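Local coordinates for alternansucrase (Leuconostoc mesenteroides, PDB 6HVG), which belongs to glycoside hydrolase family 70 and couples a TIM-barrel-type catalytic domain to choline-binding-type repeats, some of them putatively cell-wall-binding, at residues A[337-342]-A[359-364]. Numbering follows the deposited sequence.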
loop_
_atom_site.group_PDB
_atom_site.type_symbol
_atom_site.label_atom_id
_atom_site.label_comp_id
_atom_site.label_asym_id
_atom_site.label_seq_id
_atom_site.Cartn_x
_atom_site.Cartn_y
_atom_site.Cartn_z
ATOM N N GLY A 337 45.916 34.417 8.347
ATOM C CA GLY A 337 45.385 35.327 7.333
ATOM C C GLY A 337 43.901 35.196 7.049
ATOM O O GLY A 337 43.393 35.846 6.145
ATOM N N LYS A 338 43.201 34.380 7.839
ATOM C CA LYS A 338 41.785 34.091 7.636
ATOM C C LYS A 338 41.022 34.236 8.939
ATOM O O LYS A 338 41.579 34.009 10.019
ATOM C CB LYS A 338 41.608 32.681 7.093
ATOM C CG LYS A 338 41.963 32.518 5.630
ATOM C CD LYS A 338 42.611 31.169 5.390
ATOM C CE LYS A 338 42.812 30.888 3.924
ATOM N NZ LYS A 338 41.515 30.467 3.332
ATOM N N THR A 339 39.751 34.619 8.818
ATOM C CA THR A 339 38.911 34.944 9.960
ATOM C C THR A 339 37.787 33.919 10.120
ATOM O O THR A 339 37.055 33.605 9.189
ATOM C CB THR A 339 38.329 36.362 9.828
ATOM O OG1 THR A 339 39.407 37.285 9.642
ATOM C CG2 THR A 339 37.547 36.760 11.072
ATOM N N TYR A 340 37.690 33.390 11.332
ATOM C CA TYR A 340 36.723 32.376 11.689
ATOM C C TYR A 340 35.882 32.905 12.836
ATOM O O TYR A 340 36.356 33.755 13.587
ATOM C CB TYR A 340 37.481 31.118 12.142
ATOM C CG TYR A 340 38.435 30.562 11.121
ATOM C CD1 TYR A 340 37.993 29.659 10.161
ATOM C CD2 TYR A 340 39.770 30.914 11.132
ATOM C CE1 TYR A 340 38.865 29.127 9.227
ATOM C CE2 TYR A 340 40.664 30.374 10.218
ATOM C CZ TYR A 340 40.209 29.481 9.269
ATOM O OH TYR A 340 41.059 28.965 8.340
ATOM N N TYR A 341 34.655 32.410 12.956
ATOM C CA TYR A 341 33.794 32.811 14.037
ATOM C C TYR A 341 33.519 31.634 14.950
ATOM O O TYR A 341 32.963 30.644 14.527
ATOM C CB TYR A 341 32.491 33.415 13.515
ATOM C CG TYR A 341 31.415 33.532 14.583
ATOM C CD1 TYR A 341 31.625 34.304 15.710
ATOM C CD2 TYR A 341 30.202 32.863 14.453
ATOM C CE1 TYR A 341 30.647 34.421 16.678
ATOM C CE2 TYR A 341 29.227 32.948 15.414
ATOM C CZ TYR A 341 29.446 33.733 16.529
ATOM O OH TYR A 341 28.449 33.820 17.482
ATOM N N LEU A 342 33.886 31.765 16.216
ATOM C CA LEU A 342 33.612 30.733 17.204
ATOM C C LEU A 342 32.546 31.255 18.146
ATOM O O LEU A 342 32.606 32.384 18.608
ATOM C CB LEU A 342 34.878 30.385 17.991
ATOM C CG LEU A 342 36.118 30.055 17.118
ATOM C CD1 LEU A 342 37.412 30.404 17.804
ATOM C CD2 LEU A 342 36.182 28.590 16.724
ATOM N N GLN A 359 30.546 44.991 9.470
ATOM C CA GLN A 359 30.408 44.751 8.051
ATOM C C GLN A 359 30.017 43.300 7.862
ATOM O O GLN A 359 30.415 42.447 8.640
ATOM C CB GLN A 359 31.730 45.012 7.342
ATOM C CG GLN A 359 32.190 46.465 7.399
ATOM C CD GLN A 359 31.398 47.389 6.482
ATOM O OE1 GLN A 359 31.483 47.290 5.250
ATOM N NE2 GLN A 359 30.655 48.310 7.075
ATOM N N PHE A 360 29.240 43.017 6.830
ATOM C CA PHE A 360 28.792 41.654 6.570
ATOM C C PHE A 360 29.989 40.714 6.419
ATOM O O PHE A 360 31.048 41.148 5.993
ATOM C CB PHE A 360 27.934 41.623 5.311
ATOM C CG PHE A 360 27.380 40.263 4.981
ATOM C CD1 PHE A 360 26.149 39.849 5.477
ATOM C CD2 PHE A 360 28.101 39.385 4.196
ATOM C CE1 PHE A 360 25.648 38.587 5.185
ATOM C CE2 PHE A 360 27.610 38.121 3.903
ATOM C CZ PHE A 360 26.389 37.714 4.414
ATOM N N MET A 361 29.815 39.450 6.813
ATOM C CA MET A 361 30.791 38.387 6.573
ATOM C C MET A 361 30.125 37.012 6.591
ATOM O O MET A 361 29.407 36.678 7.529
ATOM C CB MET A 361 31.890 38.428 7.627
ATOM C CG MET A 361 33.009 37.417 7.391
ATOM S SD MET A 361 34.554 37.729 8.279
ATOM C CE MET A 361 34.867 39.463 7.948
ATOM N N TYR A 362 30.326 36.238 5.531
ATOM C CA TYR A 362 29.782 34.883 5.426
ATOM C C TYR A 362 30.881 33.876 5.704
ATOM O O TYR A 362 31.931 33.912 5.077
ATOM C CB TYR A 362 29.180 34.612 4.044
ATOM C CG TYR A 362 28.899 33.140 3.801
ATOM C CD1 TYR A 362 27.873 32.487 4.466
ATOM C CD2 TYR A 362 29.665 32.401 2.917
ATOM C CE1 TYR A 362 27.631 31.134 4.247
ATOM C CE2 TYR A 362 29.420 31.063 2.694
ATOM C CZ TYR A 362 28.419 30.436 3.370
ATOM O OH TYR A 362 28.179 29.100 3.156
ATOM N N PHE A 363 30.629 32.972 6.649
ATOM C CA PHE A 363 31.612 31.954 7.016
ATOM C C PHE A 363 31.406 30.616 6.276
ATOM O O PHE A 363 30.355 29.985 6.353
ATOM C CB PHE A 363 31.635 31.786 8.523
ATOM C CG PHE A 363 32.012 33.033 9.235
ATOM C CD1 PHE A 363 33.334 33.346 9.413
ATOM C CD2 PHE A 363 31.048 33.913 9.687
ATOM C CE1 PHE A 363 33.705 34.510 10.047
ATOM C CE2 PHE A 363 31.400 35.078 10.327
ATOM C CZ PHE A 363 32.734 35.381 10.512
ATOM N N ASP A 364 32.442 30.245 5.535
ATOM C CA ASP A 364 32.483 29.125 4.595
ATOM C C ASP A 364 31.815 27.861 5.110
ATOM O O ASP A 364 31.959 27.526 6.279
ATOM C CB ASP A 364 33.969 28.811 4.331
ATOM C CG ASP A 364 34.234 28.324 2.948
ATOM O OD1 ASP A 364 33.468 27.466 2.433
ATOM O OD2 ASP A 364 35.228 28.801 2.378
#
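T339 and Y341 on strand 338-342 meet M361 and F363 on strand 360-363 almost at right angles, the short axes crossing at -81°. These axes approach to 8.1 Å. Both strands lie within one choline-binding repeat, a module made of short antiparallel strands: 338-342 pairs with 333-335, while 360-363 is the middle strand of a small sheet between 352-355 and 370-371. T339 also bonds through its backbone to G370 of the neighbouring strand 370-371. No hydrogen bond joins the two segments directly; the join is largely apolar and centres on the buried ring of F363. With CG anti to its own carbonyl carbon, F363 reaches across to the backbone of 339-341. Y341 sets its CB over one ring face, a CH-pi contact 3.7 Å from the centroid of the F363 ring and 16° off the ring normal. Beyond that CB the Y341 side chain turns away, CG being anti to the backbone N (chi1 166°), and its phenol ring meets Y352 instead. The opposite face of the F363 ring is covered from within its own strand by M361 CG, offset toward the rim, leaving the ring sandwiched between two aliphatic carbons. Farther along the extended M361 side chain, SD lies 4.2 Å from T339 CG2, a looser van der Waals touch. T339 OG1 is hydrogen-bonded to T334 OG1, and Y340, whose CB points away from strand 360-363, packs its ring edge-to-face with F311. At the rim of the F363 ring, in its plane, the carbonyl oxygen T339 O sits 3.6 Å from F363 CE1.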